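PDB 6WY9: acyl-CoA dehydrogenase domain protein Tcur3481 from Thermomonospora curvata, which binds a flavin adenine dinucleotide cofactor and probably acts as an acyl-CoA dehydrogenase. Local coordinates for residues L71-L75 with L87-V92; D143-L147 with P207-L211; K151-I157 with D196-L201; A160-V165 with F176-A180; A223-L227 with I340-L344. All coordinates share one frame; numbering follows the deposited sequence.

Interaction 1 (L71-L75 with L87-V92); sequences LCVLL and LWPTLV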
# COMPACT_ATOMS: atom_id res chain seq x y z
N LEU B 71 -6.58 -19.45 25.50
CA LEU B 71 -5.65 -19.94 24.49
C LEU B 71 -5.00 -18.77 23.75
O LEU B 71 -3.78 -18.73 23.58
CB LEU B 71 -6.36 -20.88 23.51
CG LEU B 71 -5.42 -21.32 22.38
CD1 LEU B 71 -4.15 -22.01 22.93
CD2 LEU B 71 -6.15 -22.18 21.32
N CYS B 72 -5.81 -17.79 23.37
CA CYS B 72 -5.25 -16.67 22.61
C CYS B 72 -4.28 -15.84 23.46
O CYS B 72 -3.28 -15.32 22.94
CB CYS B 72 -6.37 -15.81 22.05
SG CYS B 72 -7.23 -16.66 20.64
N VAL B 73 -4.55 -15.70 24.76
CA VAL B 73 -3.63 -14.97 25.62
C VAL B 73 -2.30 -15.70 25.68
O VAL B 73 -1.23 -15.10 25.53
CB VAL B 73 -4.24 -14.78 27.03
CG1 VAL B 73 -3.23 -14.26 28.04
CG2 VAL B 73 -5.40 -13.81 26.95
N LEU B 74 -2.35 -17.03 25.84
CA LEU B 74 -1.12 -17.82 25.86
C LEU B 74 -0.38 -17.76 24.52
O LEU B 74 0.85 -17.64 24.50
CB LEU B 74 -1.44 -19.27 26.22
CG LEU B 74 -0.29 -20.27 26.17
CD1 LEU B 74 0.78 -19.99 27.27
CD2 LEU B 74 -0.83 -21.71 26.28
N LEU B 75 -1.10 -17.88 23.39
CA LEU B 75 -0.45 -17.86 22.08
C LEU B 75 0.18 -16.50 21.79
O LEU B 75 1.20 -16.42 21.08
CB LEU B 75 -1.46 -18.22 20.96
CG LEU B 75 -1.93 -19.68 21.02
CD1 LEU B 75 -2.91 -20.02 19.87
CD2 LEU B 75 -0.72 -20.66 21.05
N LEU B 87 2.22 -25.15 20.60
CA LEU B 87 1.01 -24.89 21.38
C LEU B 87 -0.22 -24.84 20.48
O LEU B 87 -1.25 -25.44 20.80
CB LEU B 87 1.17 -23.59 22.18
CG LEU B 87 2.10 -23.64 23.40
CD1 LEU B 87 2.39 -22.18 23.90
CD2 LEU B 87 1.53 -24.49 24.53
N TRP B 88 -0.14 -24.12 19.34
CA TRP B 88 -1.42 -24.05 18.63
C TRP B 88 -1.80 -25.39 18.01
O TRP B 88 -2.96 -25.80 18.12
CB TRP B 88 -1.47 -22.88 17.62
CG TRP B 88 -0.78 -23.05 16.29
CD1 TRP B 88 0.46 -22.58 15.93
CD2 TRP B 88 -1.31 -23.71 15.12
NE1 TRP B 88 0.74 -22.94 14.63
CE2 TRP B 88 -0.32 -23.65 14.12
CE3 TRP B 88 -2.50 -24.40 14.85
CZ2 TRP B 88 -0.50 -24.22 12.84
CZ3 TRP B 88 -2.68 -24.97 13.59
CH2 TRP B 88 -1.68 -24.87 12.61
N PRO B 89 -0.87 -26.18 17.43
CA PRO B 89 -1.32 -27.49 16.91
C PRO B 89 -1.91 -28.39 18.00
O PRO B 89 -2.99 -28.96 17.82
CB PRO B 89 -0.05 -28.09 16.28
CG PRO B 89 0.82 -26.88 15.97
CD PRO B 89 0.56 -25.94 17.16
N THR B 90 -1.25 -28.50 19.15
CA THR B 90 -1.76 -29.38 20.20
C THR B 90 -3.06 -28.85 20.78
O THR B 90 -4.01 -29.63 20.99
CB THR B 90 -0.71 -29.54 21.32
OG1 THR B 90 0.36 -30.35 20.83
CG2 THR B 90 -1.31 -30.23 22.54
N LEU B 91 -3.13 -27.54 21.10
CA LEU B 91 -4.28 -27.03 21.85
C LEU B 91 -5.50 -26.76 20.97
O LEU B 91 -6.63 -26.90 21.45
CB LEU B 91 -3.90 -25.76 22.65
CG LEU B 91 -2.92 -26.07 23.81
CD1 LEU B 91 -2.46 -24.84 24.64
CD2 LEU B 91 -3.48 -27.20 24.73
N VAL B 92 -5.30 -26.33 19.71
CA VAL B 92 -6.43 -26.30 18.77
C VAL B 92 -6.98 -27.72 18.56
O VAL B 92 -8.20 -27.94 18.55
CB VAL B 92 -6.03 -25.62 17.44
CG1 VAL B 92 -7.13 -25.76 16.38
CG2 VAL B 92 -5.68 -24.10 17.65
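Leu71 and Leu91 meet methyl to methyl, CD1 of Leu71 lying 3.7 Å from CD1 of Leu91 and nearly as close to its CB. One turn on, Leu74 brings CD2 to within 3.9 Å of the same Leu91 CD1, so that one methyl of Leu91 touches two leucines of helix 67-80. Leu87 reaches Leu74 at about a right angle, its CD1 sitting 4.0 Å from Leu74 CG. Leu75 works with both branches: CD2 packs 3.7 Å from Leu87 CB, and CD1 touches Trp88 CB at 3.9 Å. Its CB does not aim at helix 87-100; a chi1 of -68°, with CG anti to the carbonyl carbon, swings the two methyls across. Trp88 joins this leucine layer with its CB and backbone N, for the indole turns away, one face over CD of the next residue, Pro89, and NE1 hydrogen-bonded to a glycerol, probably from the crystallisation liquor. No hydrogen bond links the two helices. Their axes run nearly antiparallel at 166° and 11.0 Å apart, a spacing filled by branched side chains from both sides. The pair belongs to the all-helical N-terminal domain of the acyl-CoA dehydrogenase fold. Helix 5-23 touches Leu74 and Leu87, helix 41-49 packs on Leu87, helix 215-248 lies against Leu75, Trp88 and Val92, and Thr90 OG1 bonds to the backbone of Leu119 in strand 118-122.

Interaction 2 (D143-L147 with P207-L211); sequences DGWRL and PARAL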
# COMPACT_ATOMS: atom_id res chain seq x y z
N ASP B 143 -17.73 -49.12 11.90
CA ASP B 143 -17.93 -47.86 12.61
C ASP B 143 -16.70 -46.95 12.56
O ASP B 143 -16.63 -45.96 13.30
CB ASP B 143 -18.34 -48.12 14.07
CG ASP B 143 -17.44 -49.14 14.76
OD1 ASP B 143 -17.44 -49.17 16.01
OD2 ASP B 143 -16.73 -49.89 14.05
N GLY B 144 -15.73 -47.25 11.70
CA GLY B 144 -14.58 -46.40 11.53
C GLY B 144 -14.41 -45.92 10.11
O GLY B 144 -15.34 -45.97 9.29
N TRP B 145 -13.20 -45.48 9.79
CA TRP B 145 -12.91 -44.90 8.49
C TRP B 145 -11.50 -45.30 8.08
O TRP B 145 -10.64 -45.56 8.93
CB TRP B 145 -13.01 -43.36 8.53
CG TRP B 145 -14.37 -42.88 8.89
CD1 TRP B 145 -14.90 -42.79 10.13
CD2 TRP B 145 -15.38 -42.45 7.98
NE1 TRP B 145 -16.18 -42.33 10.06
CE2 TRP B 145 -16.51 -42.11 8.75
CE3 TRP B 145 -15.44 -42.31 6.59
CZ2 TRP B 145 -17.69 -41.65 8.19
CZ3 TRP B 145 -16.61 -41.85 6.03
CH2 TRP B 145 -17.73 -41.53 6.82
N ARG B 146 -11.27 -45.33 6.77
CA ARG B 146 -9.91 -45.38 6.25
C ARG B 146 -9.67 -44.20 5.33
O ARG B 146 -10.50 -43.89 4.47
CB ARG B 146 -9.65 -46.71 5.55
CG ARG B 146 -9.74 -47.85 6.51
CD ARG B 146 -9.28 -49.14 5.91
NE ARG B 146 -9.40 -50.23 6.86
CZ ARG B 146 -8.45 -50.57 7.73
NH1 ARG B 146 -8.64 -51.59 8.56
NH2 ARG B 146 -7.32 -49.89 7.77
N LEU B 147 -8.52 -43.54 5.53
CA LEU B 147 -8.10 -42.32 4.87
C LEU B 147 -6.97 -42.60 3.89
O LEU B 147 -6.00 -43.29 4.23
CB LEU B 147 -7.60 -41.27 5.88
CG LEU B 147 -8.45 -40.99 7.13
CD1 LEU B 147 -7.85 -39.90 8.01
CD2 LEU B 147 -9.89 -40.65 6.74
N PRO B 207 -6.43 -46.29 9.31
CA PRO B 207 -7.59 -46.31 10.20
C PRO B 207 -7.78 -44.99 10.93
O PRO B 207 -6.81 -44.36 11.38
CB PRO B 207 -7.26 -47.45 11.18
CG PRO B 207 -6.24 -48.27 10.46
CD PRO B 207 -5.44 -47.33 9.63
N ALA B 208 -9.04 -44.55 11.03
CA ALA B 208 -9.34 -43.28 11.68
C ALA B 208 -10.74 -43.31 12.26
O ALA B 208 -11.57 -44.13 11.89
CB ALA B 208 -9.24 -42.08 10.73
N ARG B 209 -10.98 -42.36 13.17
CA ARG B 209 -12.26 -42.20 13.84
C ARG B 209 -12.73 -40.78 13.63
O ARG B 209 -11.94 -39.83 13.79
CB ARG B 209 -12.13 -42.48 15.34
CG ARG B 209 -11.45 -43.79 15.67
CD ARG B 209 -12.33 -44.95 15.28
NE ARG B 209 -13.55 -44.99 16.07
CZ ARG B 209 -14.42 -46.01 16.06
NH1 ARG B 209 -14.20 -47.07 15.30
NH2 ARG B 209 -15.50 -45.95 16.82
N ALA B 210 -13.99 -40.61 13.28
CA ALA B 210 -14.50 -39.27 12.99
C ALA B 210 -14.73 -38.46 14.27
O ALA B 210 -15.06 -39.02 15.33
CB ALA B 210 -15.80 -39.36 12.18
N LEU B 211 -14.54 -37.14 14.16
CA LEU B 211 -15.15 -36.19 15.09
C LEU B 211 -16.56 -35.84 14.58
O LEU B 211 -16.95 -36.22 13.47
CB LEU B 211 -14.29 -34.93 15.24
CG LEU B 211 -13.04 -35.00 16.12
CD1 LEU B 211 -12.03 -35.94 15.47
CD2 LEU B 211 -12.39 -33.58 16.36
O HOH W 1 -15.66 -42.95 13.36
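Two neighbouring strands of the middle beta domain of the acyl-CoA dehydrogenase fold meet here, antiparallel but strongly twisted, with 126° between their directions. Trp145 and Ala208 form the hydrogen-bonded pair: Trp145 N gives to Ala208 O at 3.0 Å and Ala208 N to Trp145 O at 2.8 Å. Neither bond is straight, the first bending to 134° at the hydrogen. Past this pair the strands splay, and a water fills in, donating to Asp143 O and accepting from Ala210 N at 2.9 Å. On the side of Trp145, the indole has Ala208 O at its edge and NE1 lies 3.7 Å from Ala210 CB, while Leu147 CD1 packs 3.8 Å from Ala208 CB. On the other side Arg146 NH2 rests 3.3 Å from Pro207 CG; the extended chain takes this guanidinium to Asp141 and to the backbone O of Ala205. Arg209 folds back, bent at chi2 and chi3, and lays one face over Asp143 O. Its NH2 makes a long salt bridge, 3.8 Å, to Asp143 OD1, with the two planes nearly perpendicular. At that length and angle, between two exposed side chains, the ion pair probably contributes little beside the two backbone bonds and the water.

Interaction 3 (K151-I157 with D196-L201); sequences KAVVPSI and DMAGNL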
# COMPACT_ATOMS: atom_id res chain seq x y z
N LYS B 151 -1.10 -35.10 3.02
CA LYS B 151 -1.27 -33.77 3.60
C LYS B 151 0.08 -33.08 3.63
O LYS B 151 1.13 -33.73 3.76
CB LYS B 151 -1.85 -33.81 5.02
CG LYS B 151 -3.02 -34.76 5.19
CD LYS B 151 -4.27 -34.33 4.35
CE LYS B 151 -4.92 -33.03 4.90
NZ LYS B 151 -6.11 -32.69 4.08
N ALA B 152 0.06 -31.76 3.51
CA ALA B 152 1.28 -30.99 3.36
C ALA B 152 1.73 -30.39 4.70
O ALA B 152 0.92 -29.80 5.43
CB ALA B 152 1.07 -29.85 2.34
N VAL B 153 3.04 -30.45 4.95
CA VAL B 153 3.68 -29.62 5.97
C VAL B 153 2.86 -29.60 7.26
O VAL B 153 2.48 -28.54 7.77
CB VAL B 153 3.95 -28.17 5.48
CG1 VAL B 153 5.09 -28.13 4.43
CG2 VAL B 153 2.69 -27.44 4.96
N VAL B 154 2.64 -30.78 7.81
CA VAL B 154 2.00 -30.90 9.12
C VAL B 154 2.93 -30.36 10.19
O VAL B 154 4.07 -30.83 10.30
CB VAL B 154 1.64 -32.37 9.38
CG1 VAL B 154 1.02 -32.52 10.77
CG2 VAL B 154 0.74 -32.85 8.25
N PRO B 155 2.51 -29.40 11.01
CA PRO B 155 3.47 -28.69 11.86
C PRO B 155 3.87 -29.53 13.05
O PRO B 155 3.08 -30.31 13.59
CB PRO B 155 2.71 -27.43 12.30
CG PRO B 155 1.23 -27.90 12.28
CD PRO B 155 1.17 -28.79 11.04
N SER B 156 5.14 -29.40 13.44
CA SER B 156 5.62 -29.90 14.72
C SER B 156 5.24 -31.37 14.93
O SER B 156 4.78 -31.79 16.00
CB SER B 156 5.12 -29.00 15.85
OG SER B 156 5.58 -27.67 15.63
N ILE B 157 5.50 -32.17 13.90
CA ILE B 157 5.07 -33.58 13.87
C ILE B 157 5.80 -34.42 14.91
O ILE B 157 5.26 -35.44 15.39
CB ILE B 157 5.25 -34.15 12.45
CG1 ILE B 157 4.56 -35.54 12.31
CG2 ILE B 157 6.75 -34.32 12.16
CD1 ILE B 157 3.19 -35.56 11.65
N ASP B 196 10.58 -24.73 11.94
CA ASP B 196 9.86 -25.89 12.45
C ASP B 196 10.28 -27.11 11.64
O ASP B 196 10.73 -26.99 10.50
CB ASP B 196 8.34 -25.67 12.35
CG ASP B 196 7.52 -26.87 12.88
OD1 ASP B 196 7.81 -27.32 14.02
OD2 ASP B 196 6.55 -27.34 12.18
N MET B 197 10.11 -28.28 12.22
CA MET B 197 10.27 -29.51 11.44
C MET B 197 8.87 -30.09 11.23
O MET B 197 8.30 -30.72 12.13
CB MET B 197 11.20 -30.50 12.12
CG MET B 197 11.65 -31.64 11.20
SD MET B 197 12.67 -31.07 9.78
CE MET B 197 14.18 -30.43 10.53
N ALA B 198 8.32 -29.86 10.03
CA ALA B 198 6.99 -30.32 9.64
C ALA B 198 7.08 -31.71 9.01
O ALA B 198 8.17 -32.26 8.82
CB ALA B 198 6.33 -29.31 8.68
N GLY B 199 5.92 -32.30 8.69
CA GLY B 199 5.91 -33.60 8.03
C GLY B 199 4.98 -33.56 6.81
O GLY B 199 3.86 -33.05 6.92
N ASN B 200 5.45 -34.01 5.65
CA ASN B 200 4.55 -34.27 4.52
C ASN B 200 4.01 -35.68 4.73
O ASN B 200 4.77 -36.65 4.76
CB ASN B 200 5.27 -34.12 3.18
CG ASN B 200 5.86 -32.70 2.98
OD1 ASN B 200 5.31 -31.72 3.47
ND2 ASN B 200 6.97 -32.60 2.25
N LEU B 201 2.70 -35.78 4.94
CA LEU B 201 2.04 -36.97 5.47
C LEU B 201 1.48 -37.81 4.32
O LEU B 201 0.76 -37.28 3.46
CB LEU B 201 0.91 -36.52 6.39
CG LEU B 201 0.74 -36.94 7.85
CD1 LEU B 201 -0.76 -36.79 8.22
CD2 LEU B 201 1.28 -38.38 8.12
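Asp196 reaches across to Ser156 with an extended first torsion, CG anti to the backbone N at chi1 180°. From CB the chain leads to a carboxylate with both oxygens engaged: OD2 takes the backbone N of Ser156 on its syn lone pair at 2.8 Å, and OD1 accepts from Ser156 OG, also at 2.8 Å, met from above the carboxylate plane. OD2 also lies against Pro155 CA. Further along, strands 144-154 and 197-203 run antiparallel. Lys151 and Leu201 form a hydrogen-bonded pair, Leu201 N giving to Lys151 O at 2.8 Å. Val154 N then bonds to Gly199 O at 2.7 Å, and the register has slipped by one residue: Val153 and Val154 both face Gly199, a G1 beta bulge with Val153 at phi 45°. The bulge turns Val153 N away from Gly199 O, and Asn200 OD1 takes it instead at 3.0 Å, in its carbonyl plane. Asn200 ND2 gives to the backbone of another protein chain, and Lys151 NZ pairs with Glu125. Side-chain oxygens thus satisfy both amides, Val153 N at the bulge and Ser156 N beyond the strand. Two bonds from one residue should fix the rotation of the Asp196 carboxylate, and both donors would probably help to keep it ionised.

Interaction 4 (A160-V165 with F176-A180); sequences AAHLLV and FLVDA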
# COMPACT_ATOMS: atom_id res chain seq x y z
N ALA B 160 4.29 -36.02 18.40
CA ALA B 160 2.82 -35.98 18.46
C ALA B 160 2.28 -37.41 18.44
O ALA B 160 2.69 -38.22 17.61
CB ALA B 160 2.26 -35.18 17.29
N ALA B 161 1.39 -37.73 19.39
CA ALA B 161 0.86 -39.10 19.49
C ALA B 161 -0.36 -39.31 18.58
O ALA B 161 -0.65 -40.45 18.19
CB ALA B 161 0.51 -39.41 20.94
N HIS B 162 -1.06 -38.24 18.23
CA HIS B 162 -2.26 -38.30 17.43
C HIS B 162 -2.34 -37.04 16.58
O HIS B 162 -1.82 -35.99 16.96
CB HIS B 162 -3.53 -38.39 18.27
CG HIS B 162 -3.40 -39.27 19.47
ND1 HIS B 162 -3.65 -40.62 19.44
CD2 HIS B 162 -3.05 -38.99 20.75
CE1 HIS B 162 -3.46 -41.14 20.64
NE2 HIS B 162 -3.10 -40.16 21.46
N LEU B 163 -3.02 -37.16 15.44
CA LEU B 163 -3.24 -36.08 14.50
C LEU B 163 -4.72 -35.98 14.17
O LEU B 163 -5.39 -37.00 13.98
CB LEU B 163 -2.49 -36.31 13.19
CG LEU B 163 -0.99 -36.63 13.17
CD1 LEU B 163 -0.80 -38.12 13.39
CD2 LEU B 163 -0.40 -36.20 11.82
N LEU B 164 -5.24 -34.76 14.09
CA LEU B 164 -6.52 -34.52 13.45
C LEU B 164 -6.26 -34.22 11.97
O LEU B 164 -5.54 -33.27 11.65
CB LEU B 164 -7.25 -33.36 14.12
CG LEU B 164 -7.44 -33.47 15.61
CD1 LEU B 164 -8.34 -32.36 16.12
CD2 LEU B 164 -8.02 -34.90 16.01
N VAL B 165 -6.88 -35.01 11.09
CA VAL B 165 -6.65 -34.98 9.65
C VAL B 165 -7.96 -34.64 8.95
O VAL B 165 -8.95 -35.34 9.16
CB VAL B 165 -6.15 -36.35 9.15
CG1 VAL B 165 -6.03 -36.39 7.59
CG2 VAL B 165 -4.85 -36.75 9.84
N PHE B 176 -10.96 -36.09 11.27
CA PHE B 176 -10.79 -37.46 11.75
C PHE B 176 -9.54 -37.56 12.60
O PHE B 176 -8.49 -37.03 12.23
CB PHE B 176 -10.65 -38.45 10.59
CG PHE B 176 -11.78 -38.39 9.60
CD1 PHE B 176 -11.84 -37.37 8.65
CD2 PHE B 176 -12.77 -39.36 9.63
CE1 PHE B 176 -12.91 -37.34 7.73
CE2 PHE B 176 -13.82 -39.34 8.74
CZ PHE B 176 -13.88 -38.34 7.78
N LEU B 177 -9.64 -38.29 13.71
CA LEU B 177 -8.51 -38.52 14.60
C LEU B 177 -7.72 -39.75 14.16
O LEU B 177 -8.28 -40.82 13.91
CB LEU B 177 -8.99 -38.71 16.04
CG LEU B 177 -7.87 -38.72 17.08
CD1 LEU B 177 -8.29 -37.98 18.33
CD2 LEU B 177 -7.50 -40.16 17.42
N VAL B 178 -6.40 -39.59 14.12
CA VAL B 178 -5.51 -40.66 13.68
C VAL B 178 -4.39 -40.83 14.69
O VAL B 178 -3.80 -39.84 15.15
CB VAL B 178 -4.94 -40.35 12.28
CG1 VAL B 178 -3.90 -41.37 11.92
CG2 VAL B 178 -6.06 -40.34 11.26
N ASP B 179 -4.06 -42.07 15.02
CA ASP B 179 -2.90 -42.32 15.86
C ASP B 179 -1.63 -42.20 15.03
O ASP B 179 -1.61 -42.56 13.85
CB ASP B 179 -3.01 -43.69 16.54
CG ASP B 179 -4.13 -43.73 17.56
OD1 ASP B 179 -4.42 -42.67 18.16
OD2 ASP B 179 -4.75 -44.78 17.75
N ALA B 180 -0.58 -41.62 15.63
CA ALA B 180 0.65 -41.35 14.89
C ALA B 180 1.38 -42.61 14.48
O ALA B 180 2.26 -42.54 13.61
CB ALA B 180 1.60 -40.48 15.71
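Leu163 and Val178, and beyond them Val165 and Phe176, are the hydrogen-bonded pairs of an antiparallel beta hairpin whose strands run at 150° to each other. Leu163 N gives to Val178 O and Val178 N returns a bond to Leu163 O. Val165 N and Phe176 O are 2.8 Å apart in a nearly straight bond, 169° at the hydrogen. At the open end Ala180 N bonds to Ala161 O, just where the chain turns a corner.

The polar side-chain contact is His162 with Asp179, members of a non-hydrogen-bonded pair whose side chains lie alongside and point the same way. His162 ND1 donates to Asp179 OD1 at 2.5 Å, a length so short that its exact value is doubtful. OD1 lies in the imidazole plane and is met on its anti side, the ring and carboxylate being turned 60° apart. With NE2 bonded to Arg117, the imidazole is held at both nitrogens.

Apolar contacts divide between the two faces. Beside His162, Leu164 CD2 packs 3.9 Å from Leu177 CD1. On the reverse, Val165 CG2 meets Val178 CG2 at 4.0 Å, and Leu163 CD1 reaches Ala180 CA at 3.8 Å; Phe176 turns its ring edge to Val165 O.

Strand 118-122 runs parallel beside strand 160-169, and strand 206-210 flanks strand 172-179. Leu147 and Val154 of strand 144-154 pack on the face bearing Val165, Val178 and Leu163.

Interaction 5 (A223-L227 with I340-L344); sequences ARTAL and ISGTL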
# COMPACT_ATOMS: atom_id res chain seq x y z
N ALA B 223 -8.52 -22.40 14.42
CA ALA B 223 -7.11 -22.36 14.00
C ALA B 223 -6.74 -21.00 13.42
O ALA B 223 -5.63 -20.50 13.65
CB ALA B 223 -6.82 -23.45 12.97
N ARG B 224 -7.63 -20.43 12.60
CA ARG B 224 -7.39 -19.10 12.05
C ARG B 224 -7.24 -18.08 13.18
O ARG B 224 -6.36 -17.19 13.13
CB ARG B 224 -8.54 -18.69 11.12
CG ARG B 224 -8.56 -19.45 9.76
CD ARG B 224 -9.76 -19.08 8.86
NE ARG B 224 -9.70 -19.75 7.53
CZ ARG B 224 -10.67 -20.50 7.00
NH1 ARG B 224 -11.81 -20.71 7.69
NH2 ARG B 224 -10.51 -21.05 5.78
N THR B 225 -8.13 -18.16 14.17
CA THR B 225 -8.11 -17.25 15.31
C THR B 225 -6.83 -17.46 16.11
O THR B 225 -6.15 -16.50 16.48
CB THR B 225 -9.36 -17.49 16.17
OG1 THR B 225 -10.53 -17.28 15.36
CG2 THR B 225 -9.42 -16.56 17.36
N ALA B 226 -6.47 -18.72 16.36
CA ALA B 226 -5.26 -19.02 17.11
C ALA B 226 -4.00 -18.53 16.37
O ALA B 226 -3.08 -17.98 17.00
CB ALA B 226 -5.20 -20.54 17.37
N LEU B 227 -3.93 -18.75 15.06
CA LEU B 227 -2.78 -18.27 14.31
C LEU B 227 -2.71 -16.75 14.40
O LEU B 227 -1.63 -16.19 14.50
CB LEU B 227 -2.86 -18.73 12.84
CG LEU B 227 -2.54 -20.21 12.61
CD1 LEU B 227 -3.19 -20.72 11.22
CD2 LEU B 227 -1.02 -20.44 12.66
N ILE B 340 3.54 -17.67 9.29
CA ILE B 340 2.18 -17.63 9.79
C ILE B 340 1.25 -16.98 8.76
O ILE B 340 0.09 -17.40 8.59
CB ILE B 340 2.12 -16.90 11.15
CG1 ILE B 340 2.77 -17.77 12.23
CG2 ILE B 340 0.67 -16.63 11.57
CD1 ILE B 340 2.99 -16.97 13.55
N SER B 341 1.76 -15.98 8.04
CA SER B 341 0.93 -15.21 7.10
C SER B 341 0.48 -16.05 5.91
O SER B 341 -0.39 -15.60 5.13
CB SER B 341 1.68 -13.96 6.62
OG SER B 341 2.81 -14.35 5.82
N GLY B 342 1.04 -17.25 5.75
CA GLY B 342 0.60 -18.17 4.70
C GLY B 342 -0.08 -19.44 5.21
O GLY B 342 -0.47 -20.31 4.42
N THR B 343 -0.21 -19.58 6.53
CA THR B 343 -0.66 -20.86 7.11
C THR B 343 -2.18 -20.89 7.01
O THR B 343 -2.85 -19.94 7.41
CB THR B 343 -0.16 -20.99 8.54
OG1 THR B 343 1.28 -20.87 8.48
CG2 THR B 343 -0.57 -22.39 9.16
N LEU B 344 -2.69 -21.96 6.40
CA LEU B 344 -4.06 -22.12 5.94
C LEU B 344 -4.36 -21.22 4.76
O LEU B 344 -5.53 -21.01 4.45
CB LEU B 344 -5.10 -21.87 7.04
CG LEU B 344 -4.85 -22.66 8.31
CD1 LEU B 344 -5.95 -22.45 9.41
CD2 LEU B 344 -4.60 -24.17 8.01
O HOH W 2 -7.38 -18.89 6.33
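Ala223 opens the contact with its CB, 3.8 Å from Leu344 CD1, a methyl that several residues of the helix share. Arg224 follows, its CG 4.0 Å from that CD1. Beyond CG its chain is extended as far as NE, carrying the guanidinium past the leucine to a water that lies in its plane, at the edge. NE gives to this water at 2.7 Å; the water in turn makes a weak bond to Leu344 O, the one polar link between the segments. The guanidinium has a long, weak ion pair with Asp221, and Arg353 comes close to it, a like charge.

The helix here is 215-248, the long first helix of the C-terminal helical domain in the acyl-CoA dehydrogenase fold, and the opposing chain is the connection between helices 330-340 and 347-362. That connection makes a type I turn from Ile340 to Thr343, closed by Thr343 N on Ile340 O at 3.0 Å. Leu344 follows with positive phi, 70°, its side chain against the helix.

Thr225 and Ala226 face the N-terminal helices instead, Thr225 meeting Leu68 and Cys72, and Ala226 meeting Leu75 and Val92. Leu227 then turns back to the loop and fills the middle of the contact. Leu227 CD1 touches both Leu344 CD1 and Thr343 CG2, 3.7 Å from each, and CD2 also touches the threonine methyl. With CG2 anti to the backbone N, Thr343 offers that methyl to the leucine, while OG1 bonds to Gln339 O. Ile340 CG2 lies 3.8 Å from the backbone O of Leu227.

How the interactions relate
From the N terminus, interaction 1 comes first, closing a short loop between consecutive helices of the N-terminal domain before the beta domain begins. Interaction 2 then closes the widest of the three loops described in that domain, from 143 to 211. Interaction 3 is nested inside it, and interaction 4, a hairpin, inside interaction 3; none cross. Interactions 2 and 3 share strand 144-154, while Leu163 of interaction 4 packs on Val154, Ile157 and Leu201, and Phe176 on Trp145. Interaction 5 follows in series, spanning 223 to 344 within the helical C-terminal domain. Interaction 1 joins the three domains: Pro89 meets Pro155 of interaction 3, and Trp88 meets Leu227 of interaction 5.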